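Local coordinates for peptidoglycan-recognition protein LB (Drosophila melanogaster, PDB 7NSZ), which hydrolyses bacterial peptidoglycan as a zinc-dependent N-acetylmuramoyl-L-alanine amidase, probably scavenging biologically active peptidoglycan by cutting it into inactive fragments in innate immunity, at residues Gly79-Ile84 / Gly100-Lys105; Pro39-His44 / Pro147-Leu152; Lys29-Phe34 / Phe96-Ala101; Leu18-Trp23 / Ile90-Gly95. The protein carries 1 engineered substitution. All coordinates share one frame; numbering follows the deposited sequence.

Overall arrangement
Starting from the N terminus, 18-23 pairs with 90-95, 67 residues on, to close contact 4, tying the first edge strand and the turn after it to its neighbour in the mixed sheet. The next loop, 29-34, meets 96-101 in contact 3, and strand 38-45 pairs with the other edge strand, 149-153, in contact 2, the longest closure. Contacts 2, 3 and 4 cross one another along the chain. Contact 1 (79-84 with 100-105) is nested inside the loop of contact 2, crosses contact 4, and ends on the same loop as contact 3. Contacts 1 and 2 meet beside the zinc, whereas Arg94 links contact 4 to contacts 1 and 3.

Contact 1: residues Gly79-Ile84 / Gly100-Lys105; sequences GFSFGI and GAHAPK. Engineered in segment 79-84: Phe80 (natural residue Tyr).
Gly79 and His102 bury the most surface here, and the carbonyl oxygen of Gly79 is the hub. Ala101 N donates to Gly79 O over 3.0 Å in an almost straight bond (173°), arriving in the carbonyl plane on a lone pair. The same oxygen lies at the edge of the His102 imidazole, in the plane of the ring and 3.5 Å from His102 CD2. Ala101 CB also rests 4.0 Å from Gly79 CA. With chi1 at 64°, CG of His102 is wedged between its own backbone N and carbonyl carbon, which brings the CD2 side of the ring round to Gly79. Phe80, engineered from tyrosine at a position inferred to be essential for coordinating the zinc-bound water, slants across His102, its CD1 3.7 Å from His102 CB. ND1 of that imidazole, across the ring from CD2, is hydrogen-bonded to NE2 of the zinc ligand His44, making His102 a second-shell residue of the metal site. The contact lies at the entrance to strand 82-84, which runs between strands 90-92 and 110-115; Ser81 OG bonds to Gly112 N of the latter, and Phe80 packs on Val114.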
loop_
_atom_site.group_PDB
_atom_site.type_symbol
_atom_site.label_atom_id
_atom_site.label_comp_id
_atom_site.label_asym_id
_atom_site.label_seq_id
_atom_site.Cartn_x
_atom_site.Cartn_y
_atom_site.Cartn_z
ATOM N N GLY A 79 -0.183 8.879 2.677
ATOM C CA GLY A 79 0.206 8.019 3.827
ATOM C C GLY A 79 0.820 6.663 3.450
ATOM O O GLY A 79 1.446 6.063 4.299
ATOM N N PHE A 80 0.616 6.209 2.233
ATOM C CA PHE A 80 1.006 4.860 1.782
ATOM C C PHE A 80 2.425 4.845 1.226
ATOM O O PHE A 80 2.916 5.841 0.624
ATOM C CB PHE A 80 0.009 4.392 0.720
ATOM C CG PHE A 80 -1.412 4.412 1.202
ATOM C CD1 PHE A 80 -1.833 3.534 2.209
ATOM C CD2 PHE A 80 -2.352 5.260 0.653
ATOM C CE1 PHE A 80 -3.146 3.532 2.667
ATOM C CE2 PHE A 80 -3.655 5.244 1.094
ATOM C CZ PHE A 80 -4.046 4.403 2.138
ATOM N N SER A 81 3.036 3.698 1.295
ATOM C CA SER A 81 4.374 3.465 0.694
ATOM C C SER A 81 4.272 3.419 -0.824
ATOM O O SER A 81 5.128 3.976 -1.548
ATOM C CB SER A 81 4.965 2.205 1.204
ATOM O OG SER A 81 4.932 2.114 2.639
ATOM N N PHE A 82 3.248 2.697 -1.306
ATOM C CA PHE A 82 3.028 2.446 -2.750
ATOM C C PHE A 82 1.536 2.340 -3.040
ATOM O O PHE A 82 0.770 1.901 -2.131
ATOM C CB PHE A 82 3.686 1.151 -3.258
ATOM C CG PHE A 82 5.187 1.194 -3.177
ATOM C CD1 PHE A 82 5.839 0.726 -2.075
ATOM C CD2 PHE A 82 5.947 1.693 -4.207
ATOM C CE1 PHE A 82 7.210 0.835 -1.948
ATOM C CE2 PHE A 82 7.334 1.820 -4.079
ATOM C CZ PHE A 82 7.950 1.356 -2.953
ATOM N N GLY A 83 1.101 2.718 -4.219
ATOM C CA GLY A 83 -0.253 2.456 -4.702
ATOM C C GLY A 83 -0.214 1.568 -5.904
ATOM O O GLY A 83 0.792 1.502 -6.651
ATOM N N ILE A 84 -1.309 0.860 -6.117
ATOM C CA ILE A 84 -1.528 -0.039 -7.266
ATOM C C ILE A 84 -2.768 0.415 -8.017
ATOM O O ILE A 84 -3.856 0.539 -7.398
ATOM C CB ILE A 84 -1.703 -1.484 -6.796
ATOM C CG1 ILE A 84 -0.642 -1.968 -5.815
ATOM C CG2 ILE A 84 -1.851 -2.416 -7.993
ATOM C CD1 ILE A 84 0.638 -2.133 -6.372
ATOM N N GLY A 100 5.623 5.666 7.269
ATOM C CA GLY A 100 4.316 5.912 6.644
ATOM C C GLY A 100 3.332 6.573 7.570
ATOM O O GLY A 100 3.702 6.926 8.718
ATOM N N ALA A 101 2.118 6.772 7.095
ATOM C CA ALA A 101 1.002 7.255 7.934
ATOM C C ALA A 101 -0.233 6.472 7.540
ATOM O O ALA A 101 -1.294 7.018 7.265
ATOM C CB ALA A 101 0.744 8.741 7.718
ATOM N N HIS A 102 -0.088 5.148 7.555
ATOM C CA HIS A 102 -1.159 4.237 7.094
ATOM C C HIS A 102 -1.572 3.226 8.163
ATOM O O HIS A 102 -2.651 2.694 8.003
ATOM C CB HIS A 102 -0.766 3.560 5.765
ATOM C CG HIS A 102 0.416 2.664 5.881
ATOM N ND1 HIS A 102 0.349 1.330 6.260
ATOM C CD2 HIS A 102 1.737 2.949 5.785
ATOM C CE1 HIS A 102 1.584 0.883 6.406
ATOM N NE2 HIS A 102 2.480 1.881 6.162
ATOM N N ALA A 103 -0.721 2.868 9.091
ATOM C CA ALA A 103 -1.046 1.773 10.027
ATOM C C ALA A 103 -0.380 2.077 11.358
ATOM O O ALA A 103 0.783 1.828 11.531
ATOM C CB ALA A 103 -0.562 0.462 9.469
ATOM N N PRO A 104 -1.158 2.637 12.317
ATOM C CA PRO A 104 -0.599 2.917 13.655
ATOM C C PRO A 104 0.143 1.719 14.256
ATOM O O PRO A 104 -0.361 0.604 14.173
ATOM C CB PRO A 104 -1.859 3.291 14.457
ATOM C CG PRO A 104 -2.828 3.848 13.434
ATOM C CD PRO A 104 -2.556 3.035 12.158
ATOM N N LYS A 105 1.314 1.973 14.807
ATOM C CA LYS A 105 2.214 1.002 15.459
ATOM C C LYS A 105 3.021 0.235 14.412
ATOM O O LYS A 105 3.977 -0.454 14.822
ATOM C CB LYS A 105 1.473 -0.043 16.315
ATOM C CG LYS A 105 0.460 0.455 17.315
ATOM C CD LYS A 105 1.144 1.165 18.395
ATOM C CE LYS A 105 0.234 1.480 19.562
ATOM N NZ LYS A 105 1.008 2.033 20.685
#

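Contact 2: residues Pro39-His44 / Pro147-Leu152; sequences PYVIIH and PAYKLL. With ZN (zinc ion), chain B.
Strands 40-44 and 149-152 run parallel, their axes 4.7 Å apart and inclined by 14°. Four backbone hydrogen bonds stitch them: Lys150 N to Pro39 O, Val41 N to Lys150 O, Leu152 N to Val41 O (2.9 Å) and Ile43 N to Leu152 O (2.9 Å). This register pairs Tyr40 with Lys150, Val41 with Leu151 and Ile42 with Leu152. On the face carrying Tyr40 and Ile42, the phenol ring lies alongside the lysine chain, Tyr40 CD2 being 3.7 Å from Lys150 CB, while Leu152 CD1 reaches both Tyr40 CD2 and Ile42 CD1 at 3.8 Å. Here the edge strand of the mixed sheet of the amidase domain is laid against strand 38-45, whose other neighbour is strand 110-115. On the reverse face, beneath helix 126-142, Leu151 CD1 touches both Val41 CG1 (3.7 Å) and Ile43 CG1. The leucine CG is anti to its main-chain N (chi1 178°), which swings that methyl across to the valine and isoleucine. Val41 CG2 touches Tyr149 CD1. Past the paired residues, His44 ND1 binds the zinc ion at 2.1 Å, with His154 and Cys162 as the other protein ligands.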
loop_
_atom_site.group_PDB
_atom_site.type_symbol
_atom_site.label_atom_id
_atom_site.label_comp_id
_atom_site.label_asym_id
_atom_site.label_seq_id
_atom_site.Cartn_x
_atom_site.Cartn_y
_atom_site.Cartn_z
ATOM N N PRO A 39 9.774 -5.683 8.377
ATOM C CA PRO A 39 9.271 -6.987 8.766
ATOM C C PRO A 39 7.794 -7.197 8.457
ATOM O O PRO A 39 7.374 -8.323 8.571
ATOM C CB PRO A 39 9.546 -7.009 10.282
ATOM C CG PRO A 39 9.495 -5.588 10.683
ATOM C CD PRO A 39 10.138 -4.841 9.534
ATOM N N TYR A 40 7.049 -6.137 8.071
ATOM C CA TYR A 40 5.617 -6.246 7.732
ATOM C C TYR A 40 5.297 -5.598 6.400
ATOM O O TYR A 40 5.909 -4.590 5.979
ATOM C CB TYR A 40 4.756 -5.563 8.784
ATOM C CG TYR A 40 4.878 -6.195 10.146
ATOM C CD1 TYR A 40 5.811 -5.733 11.054
ATOM C CD2 TYR A 40 4.134 -7.327 10.469
ATOM C CE1 TYR A 40 5.949 -6.326 12.304
ATOM C CE2 TYR A 40 4.263 -7.929 11.712
ATOM C CZ TYR A 40 5.166 -7.431 12.609
ATOM O OH TYR A 40 5.223 -8.080 13.823
ATOM N N VAL A 41 4.293 -6.181 5.772
ATOM C CA VAL A 41 3.598 -5.607 4.599
ATOM C C VAL A 41 2.144 -5.472 5.007
ATOM O O VAL A 41 1.536 -6.484 5.414
ATOM C CB VAL A 41 3.761 -6.454 3.338
ATOM C CG1 VAL A 41 2.945 -5.903 2.196
ATOM C CG2 VAL A 41 5.205 -6.630 2.952
ATOM N N ILE A 42 1.607 -4.262 4.912
ATOM C CA ILE A 42 0.187 -4.004 5.277
ATOM C C ILE A 42 -0.554 -3.634 4.018
ATOM O O ILE A 42 -0.189 -2.681 3.301
ATOM C CB ILE A 42 0.015 -2.888 6.303
ATOM C CG1 ILE A 42 1.023 -2.952 7.431
ATOM C CG2 ILE A 42 -1.408 -2.793 6.790
ATOM C CD1 ILE A 42 0.956 -4.160 8.242
ATOM N N ILE A 43 -1.636 -4.335 3.749
ATOM C CA ILE A 43 -2.494 -4.097 2.573
ATOM C C ILE A 43 -3.691 -3.245 2.923
ATOM O O ILE A 43 -4.343 -3.473 3.964
ATOM C CB ILE A 43 -2.958 -5.432 1.938
ATOM C CG1 ILE A 43 -1.782 -6.338 1.596
ATOM C CG2 ILE A 43 -3.850 -5.190 0.762
ATOM C CD1 ILE A 43 -0.779 -5.751 0.638
ATOM N N HIS A 44 -3.979 -2.292 2.069
ATOM C CA HIS A 44 -5.099 -1.334 2.147
ATOM C C HIS A 44 -5.888 -1.329 0.866
ATOM O O HIS A 44 -5.346 -1.676 -0.219
ATOM C CB HIS A 44 -4.562 0.104 2.428
ATOM C CG HIS A 44 -3.668 0.195 3.601
ATOM N ND1 HIS A 44 -4.200 0.585 4.830
ATOM C CD2 HIS A 44 -2.353 0.077 3.802
ATOM C CE1 HIS A 44 -3.259 0.674 5.706
ATOM N NE2 HIS A 44 -2.076 0.356 5.138
ATOM N N PRO A 147 12.873 -11.227 4.177
ATOM C CA PRO A 147 12.454 -12.455 3.513
ATOM C C PRO A 147 11.426 -13.280 4.297
ATOM O O PRO A 147 10.716 -13.977 3.662
ATOM C CB PRO A 147 13.753 -13.269 3.334
ATOM C CG PRO A 147 14.733 -12.650 4.292
ATOM C CD PRO A 147 14.309 -11.204 4.482
ATOM N N ALA A 148 11.353 -13.092 5.605
ATOM C CA ALA A 148 10.315 -13.691 6.478
ATOM C C ALA A 148 9.268 -12.659 6.901
ATOM O O ALA A 148 8.689 -12.775 8.005
ATOM C CB ALA A 148 10.963 -14.297 7.691
ATOM N N TYR A 149 8.932 -11.749 5.987
ATOM C CA TYR A 149 7.916 -10.718 6.308
ATOM C C TYR A 149 6.603 -11.384 6.720
ATOM O O TYR A 149 6.223 -12.474 6.250
ATOM C CB TYR A 149 7.770 -9.740 5.134
ATOM C CG TYR A 149 7.138 -10.339 3.920
ATOM C CD1 TYR A 149 5.774 -10.293 3.705
ATOM C CD2 TYR A 149 7.907 -10.988 2.957
ATOM C CE1 TYR A 149 5.181 -10.908 2.632
ATOM C CE2 TYR A 149 7.320 -11.581 1.852
ATOM C CZ TYR A 149 5.955 -11.522 1.664
ATOM O OH TYR A 149 5.311 -12.087 0.593
ATOM N N LYS A 150 5.852 -10.630 7.509
ATOM C CA LYS A 150 4.452 -10.976 7.810
ATOM C C LYS A 150 3.523 -10.079 7.005
ATOM O O LYS A 150 3.735 -8.821 7.006
ATOM C CB LYS A 150 4.127 -10.867 9.289
ATOM C CG LYS A 150 4.817 -11.956 10.097
ATOM C CD LYS A 150 4.737 -11.754 11.592
ATOM C CE LYS A 150 5.533 -12.806 12.323
ATOM N NZ LYS A 150 6.945 -12.385 12.518
ATOM N N LEU A 151 2.543 -10.653 6.350
ATOM C CA LEU A 151 1.528 -9.952 5.547
ATOM C C LEU A 151 0.252 -9.776 6.371
ATOM O O LEU A 151 -0.299 -10.811 6.876
ATOM C CB LEU A 151 1.281 -10.733 4.240
ATOM C CG LEU A 151 0.219 -10.144 3.328
ATOM C CD1 LEU A 151 0.786 -8.926 2.599
ATOM C CD2 LEU A 151 -0.242 -11.203 2.348
ATOM N N LEU A 152 -0.259 -8.536 6.436
ATOM C CA LEU A 152 -1.487 -8.215 7.210
ATOM C C LEU A 152 -2.387 -7.292 6.413
ATOM O O LEU A 152 -1.914 -6.604 5.515
ATOM C CB LEU A 152 -1.109 -7.483 8.502
ATOM C CG LEU A 152 -0.174 -8.177 9.455
ATOM C CD1 LEU A 152 0.305 -7.182 10.526
ATOM C CD2 LEU A 152 -0.836 -9.393 10.108
HETATM ZN ZN ZN B . -6.193 0.944 5.264
#

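Contact 3: residues Lys29-Phe34 / Phe96-Ala101; sequences KSVEHF and FNVIGA
Phe34 lies over Asn97 where two loops meet in an isolated beta bridge, His33 opposite Val98, at the surface of the domain. Ile99 N donates to Glu32 O, and Phe34 N to Asn97 O over 3.0 Å, the second donor standing above the carbonyl plane. From CB, the Phe34 side chain turns into the position between its backbone N and carbonyl carbon (chi1 70°), which carries the ring back over the other loop. CD1 and CE1 face the asparagine amide, CE1 at 3.7 Å from Asn97 ND2; CD2 leans on Asn97 C and, farther off, on Ile99 CG1. CE2 comes 3.6 Å from Val98 O, which lies at the ring edge near its plane. At the tip, CZ rests on Asn97 CA, and that alpha carbon forms a CH-pi contact over the face, 3.7 Å from the ring centroid. Amide and ring planes differ by 32°. The asparagine fixes its partner a second time: Asn97 ND2 donates to Phe34 O at 2.9 Å, the acceptor being in the plane of the amide, and ND2 also bonds to Gly36 O in the same loop. The amide is thus anchored on main-chain oxygens. Around this centre, the Val31 and Val98 side chains cross at about a right angle, CG1 of Val31 against CG2 of Val98, and Ile99 CD1 packs on His33 O. A water accepts from Glu32 N at 3.0 Å and is also hydrogen-bonded to Ile99 O, an oxygen that takes a further bond from Arg94 NH1.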
loop_
_atom_site.group_PDB
_atom_site.type_symbol
_atom_site.label_atom_id
_atom_site.label_comp_id
_atom_site.label_asym_id
_atom_site.label_seq_id
_atom_site.Cartn_x
_atom_site.Cartn_y
_atom_site.Cartn_z
ATOM N N LYS A 29 6.329 17.192 2.749
ATOM C CA LYS A 29 6.680 18.324 3.663
ATOM C C LYS A 29 7.972 17.993 4.389
ATOM O O LYS A 29 8.814 18.902 4.653
ATOM C CB LYS A 29 5.595 18.525 4.702
ATOM N N SER A 30 8.167 16.735 4.723
ATOM C CA SER A 30 9.276 16.212 5.543
ATOM C C SER A 30 9.356 14.708 5.257
ATOM O O SER A 30 8.303 14.160 4.979
ATOM C CB SER A 30 8.946 16.486 6.991
ATOM O OG SER A 30 9.856 15.847 7.859
ATOM N N VAL A 31 10.521 14.102 5.350
ATOM C CA VAL A 31 10.765 12.632 5.174
ATOM C C VAL A 31 11.464 12.083 6.421
ATOM O O VAL A 31 12.566 12.577 6.756
ATOM C CB VAL A 31 11.588 12.315 3.924
ATOM C CG1 VAL A 31 11.786 10.816 3.802
ATOM C CG2 VAL A 31 10.905 12.838 2.659
ATOM N N GLU A 32 10.847 11.115 7.089
ATOM C CA GLU A 32 11.454 10.372 8.222
ATOM C C GLU A 32 11.764 8.962 7.738
ATOM O O GLU A 32 10.925 8.362 7.032
ATOM C CB GLU A 32 10.530 10.357 9.437
ATOM C CG GLU A 32 9.972 11.716 9.842
ATOM C CD GLU A 32 9.063 11.646 11.052
ATOM O OE1 GLU A 32 7.819 11.626 10.882
ATOM O OE2 GLU A 32 9.612 11.588 12.183
ATOM N N HIS A 33 12.922 8.423 8.057
ATOM C CA HIS A 33 13.367 7.104 7.615
ATOM C C HIS A 33 13.299 6.107 8.746
ATOM O O HIS A 33 13.267 6.466 9.920
ATOM C CB HIS A 33 14.758 7.158 7.023
ATOM C CG HIS A 33 14.842 8.048 5.837
ATOM N ND1 HIS A 33 14.701 7.580 4.546
ATOM C CD2 HIS A 33 15.026 9.386 5.761
ATOM C CE1 HIS A 33 14.810 8.609 3.715
ATOM N NE2 HIS A 33 15.014 9.713 4.433
ATOM N N PHE A 34 13.222 4.849 8.364
ATOM C CA PHE A 34 13.513 3.717 9.264
ATOM C C PHE A 34 14.578 2.861 8.601
ATOM O O PHE A 34 14.802 2.919 7.403
ATOM C CB PHE A 34 12.211 2.984 9.615
ATOM C CG PHE A 34 11.525 2.198 8.520
ATOM C CD1 PHE A 34 11.952 0.908 8.256
ATOM C CD2 PHE A 34 10.423 2.699 7.843
ATOM C CE1 PHE A 34 11.295 0.146 7.311
ATOM C CE2 PHE A 34 9.761 1.927 6.899
ATOM C CZ PHE A 34 10.211 0.663 6.637
ATOM N N PHE A 96 10.119 2.794 -0.037
ATOM C CA PHE A 96 10.712 1.870 0.944
ATOM C C PHE A 96 11.518 2.612 2.012
ATOM O O PHE A 96 12.159 3.616 1.715
ATOM C CB PHE A 96 11.616 0.863 0.250
ATOM C CG PHE A 96 10.901 -0.090 -0.672
ATOM C CD1 PHE A 96 11.173 -0.127 -2.016
ATOM C CD2 PHE A 96 10.082 -1.039 -0.125
ATOM C CE1 PHE A 96 10.542 -1.070 -2.816
ATOM C CE2 PHE A 96 9.447 -1.996 -0.915
ATOM C CZ PHE A 96 9.680 -1.996 -2.268
ATOM N N ASN A 97 11.425 2.163 3.245
ATOM C CA ASN A 97 12.239 2.625 4.395
ATOM C C ASN A 97 11.908 4.069 4.728
ATOM O O ASN A 97 12.727 4.736 5.381
ATOM C CB ASN A 97 13.737 2.429 4.141
ATOM C CG ASN A 97 14.134 0.989 4.336
ATOM O OD1 ASN A 97 13.986 0.194 3.431
ATOM N ND2 ASN A 97 14.554 0.655 5.550
ATOM N N VAL A 98 10.716 4.510 4.416
ATOM C CA VAL A 98 10.212 5.839 4.834
ATOM C C VAL A 98 9.048 5.600 5.763
ATOM O O VAL A 98 8.127 4.744 5.471
ATOM C CB VAL A 98 9.804 6.755 3.670
ATOM C CG1 VAL A 98 9.060 7.988 4.105
ATOM C CG2 VAL A 98 11.015 7.096 2.839
ATOM N N ILE A 99 8.998 6.238 6.901
ATOM C CA ILE A 99 7.924 6.068 7.882
ATOM C C ILE A 99 6.630 6.525 7.235
ATOM O O ILE A 99 6.538 7.666 6.729
ATOM C CB ILE A 99 8.226 6.843 9.178
ATOM C CG1 ILE A 99 9.522 6.307 9.812
ATOM C CG2 ILE A 99 7.049 6.741 10.120
ATOM C CD1 ILE A 99 9.900 6.929 11.148
ATOM N N GLY A 100 5.623 5.666 7.269
ATOM C CA GLY A 100 4.316 5.912 6.644
ATOM C C GLY A 100 3.332 6.573 7.570
ATOM O O GLY A 100 3.702 6.926 8.718
ATOM N N ALA A 101 2.118 6.772 7.095
ATOM C CA ALA A 101 1.002 7.255 7.934
ATOM C C ALA A 101 -0.233 6.472 7.540
ATOM O O ALA A 101 -1.294 7.018 7.265
ATOM C CB ALA A 101 0.744 8.741 7.718
HETATM O O HOH W 1 8.014 10.187 6.541
#

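Contact 4: residues Leu18-Trp23 / Ile90-Gly95; sequences LSRSDW and IYTGRG
Trp23 and Tyr91 meet as an offset edge-to-face pair, the edge of the phenol ring turned toward the face of the indole five-membered ring. Their planes stand at 71° and the centroids are 5.8 Å apart; Trp23 CD1 touches Tyr91 CD2 at 3.8 Å. The indole is brought to the strand by its CG taking the position flanked by both main-chain neighbours of CA (chi1 57°), and the turn of the ring about CB-CG then directs its N-H: Trp23 NE1 donates to Thr92 O over 2.8 Å, the oxygen lying in the ring plane. Leu18 runs alongside Tyr91, pointing the same way, with Leu18 CD1 3.6 Å from Tyr91 CE2. Between the backbones Leu18 bridges Tyr91 in parallel. Leu18 N donates to Ile90 O, and Leu18 O accepts twice, from Thr92 N and from Thr92 OG1 (2.8 Å), which extends the pairing of edge strand 17-18 with strand 90-92. Arg20 CG passes Thr92 CG2, and a bend at the third torsion (chi3 66°) then turns the guanidinium so that Gly93 O lies at its edge, in its plane; NH1 is 2.9 Å from that oxygen but well above the carbonyl plane. After the strand the chain turns through an ST motif, Asp22 N bonding to Ser19 OG, while Ser19 N bonds in return to Asp22 OD2. The side-chain donors that cross between the segments, from Arg20, Trp23 and Thr92, all end on main-chain oxygens, and the salt bridge of Arg20 to Asp77 probably offsets the arginine charge.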
loop_
_atom_site.group_PDB
_atom_site.type_symbol
_atom_site.label_atom_id
_atom_site.label_comp_id
_atom_site.label_asym_id
_atom_site.label_seq_id
_atom_site.Cartn_x
_atom_site.Cartn_y
_atom_site.Cartn_z
ATOM N N LEU A 18 6.307 3.200 -11.299
ATOM C CA LEU A 18 6.313 4.608 -11.688
ATOM C C LEU A 18 6.778 5.476 -10.528
ATOM O O LEU A 18 6.451 5.218 -9.344
ATOM C CB LEU A 18 4.933 4.937 -12.219
ATOM C CG LEU A 18 4.485 4.011 -13.373
ATOM C CD1 LEU A 18 3.092 4.402 -13.831
ATOM C CD2 LEU A 18 5.459 3.982 -14.552
ATOM N N SER A 19 7.585 6.467 -10.820
ATOM C CA SER A 19 8.146 7.365 -9.803
ATOM C C SER A 19 7.086 8.371 -9.330
ATOM O O SER A 19 6.018 8.581 -9.986
ATOM C CB SER A 19 9.339 8.089 -10.389
ATOM O OG SER A 19 8.866 9.027 -11.351
ATOM N N ARG A 20 7.400 9.080 -8.276
ATOM C CA ARG A 20 6.574 10.207 -7.807
ATOM C C ARG A 20 6.414 11.278 -8.904
ATOM O O ARG A 20 5.286 11.748 -9.172
ATOM C CB ARG A 20 7.214 10.811 -6.561
ATOM C CG ARG A 20 7.168 9.924 -5.329
ATOM C CD ARG A 20 7.860 10.605 -4.171
ATOM N NE ARG A 20 7.140 11.802 -3.738
ATOM C CZ ARG A 20 6.242 11.811 -2.787
ATOM N NH1 ARG A 20 5.892 10.690 -2.164
ATOM N NH2 ARG A 20 5.667 12.931 -2.404
ATOM N N SER A 21 7.505 11.618 -9.610
ATOM C CA SER A 21 7.431 12.659 -10.686
ATOM C C SER A 21 6.540 12.151 -11.823
ATOM O O SER A 21 5.791 12.945 -12.420
ATOM C CB SER A 21 8.796 13.065 -11.160
ATOM O OG SER A 21 9.511 11.947 -11.620
ATOM N N ASP A 22 6.548 10.855 -12.051
ATOM C CA ASP A 22 5.719 10.226 -13.104
ATOM C C ASP A 22 4.252 10.529 -12.878
ATOM O O ASP A 22 3.541 10.633 -13.885
ATOM C CB ASP A 22 5.956 8.719 -13.234
ATOM C CG ASP A 22 7.278 8.286 -13.837
ATOM O OD1 ASP A 22 7.920 9.132 -14.574
ATOM O OD2 ASP A 22 7.648 7.102 -13.653
ATOM N N TRP A 23 3.752 10.621 -11.642
ATOM C CA TRP A 23 2.323 10.907 -11.395
ATOM C C TRP A 23 2.109 12.347 -10.967
ATOM O O TRP A 23 1.027 12.675 -10.573
ATOM C CB TRP A 23 1.672 9.852 -10.467
ATOM C CG TRP A 23 2.276 9.622 -9.102
ATOM C CD1 TRP A 23 3.172 8.638 -8.777
ATOM C CD2 TRP A 23 1.897 10.264 -7.878
ATOM N NE1 TRP A 23 3.388 8.639 -7.423
ATOM C CE2 TRP A 23 2.667 9.647 -6.851
ATOM C CE3 TRP A 23 1.033 11.311 -7.542
ATOM C CZ2 TRP A 23 2.526 10.018 -5.520
ATOM C CZ3 TRP A 23 0.947 11.691 -6.221
ATOM C CH2 TRP A 23 1.655 11.020 -5.227
ATOM N N ILE A 90 2.387 0.162 -10.690
ATOM C CA ILE A 90 2.708 0.479 -9.288
ATOM C C ILE A 90 3.179 1.921 -9.230
ATOM O O ILE A 90 4.024 2.314 -10.041
ATOM C CB ILE A 90 3.765 -0.475 -8.758
ATOM C CG1 ILE A 90 3.319 -1.916 -8.930
ATOM C CG2 ILE A 90 4.136 -0.144 -7.296
ATOM C CD1 ILE A 90 4.379 -2.898 -8.955
ATOM N N TYR A 91 2.665 2.676 -8.265
ATOM C CA TYR A 91 2.949 4.095 -8.101
ATOM C C TYR A 91 3.737 4.297 -6.816
ATOM O O TYR A 91 3.247 3.941 -5.716
ATOM C CB TYR A 91 1.636 4.865 -8.102
ATOM C CG TYR A 91 0.931 4.850 -9.426
ATOM C CD1 TYR A 91 0.120 3.793 -9.823
ATOM C CD2 TYR A 91 1.172 5.857 -10.327
ATOM C CE1 TYR A 91 -0.454 3.746 -11.087
ATOM C CE2 TYR A 91 0.618 5.834 -11.594
ATOM C CZ TYR A 91 -0.233 4.792 -11.964
ATOM O OH TYR A 91 -0.761 4.764 -13.226
ATOM N N THR A 92 4.901 4.925 -6.866
ATOM C CA THR A 92 5.701 5.218 -5.682
ATOM C C THR A 92 4.948 6.235 -4.853
ATOM O O THR A 92 4.626 7.340 -5.327
ATOM C CB THR A 92 7.088 5.740 -6.025
ATOM O OG1 THR A 92 7.713 4.734 -6.840
ATOM C CG2 THR A 92 7.936 5.985 -4.792
ATOM N N GLY A 93 4.693 5.912 -3.579
ATOM C CA GLY A 93 4.209 6.839 -2.552
ATOM C C GLY A 93 5.381 7.330 -1.721
ATOM O O GLY A 93 6.344 7.876 -2.287
ATOM N N ARG A 94 5.370 7.076 -0.430
ATOM C CA ARG A 94 6.561 7.403 0.389
ATOM C C ARG A 94 7.736 6.528 0.020
ATOM O O ARG A 94 8.884 6.945 0.284
ATOM C CB ARG A 94 6.237 7.264 1.865
ATOM C CG ARG A 94 5.135 8.194 2.309
ATOM C CD ARG A 94 5.070 8.444 3.794
ATOM N NE ARG A 94 3.880 9.166 4.162
ATOM C CZ ARG A 94 3.685 9.802 5.298
ATOM N NH1 ARG A 94 4.529 9.596 6.305
ATOM N NH2 ARG A 94 2.627 10.557 5.419
ATOM N N GLY A 95 7.504 5.317 -0.474
ATOM C CA GLY A 95 8.612 4.434 -0.868
ATOM C C GLY A 95 9.118 3.598 0.274
ATOM O O GLY A 95 8.578 3.599 1.381
#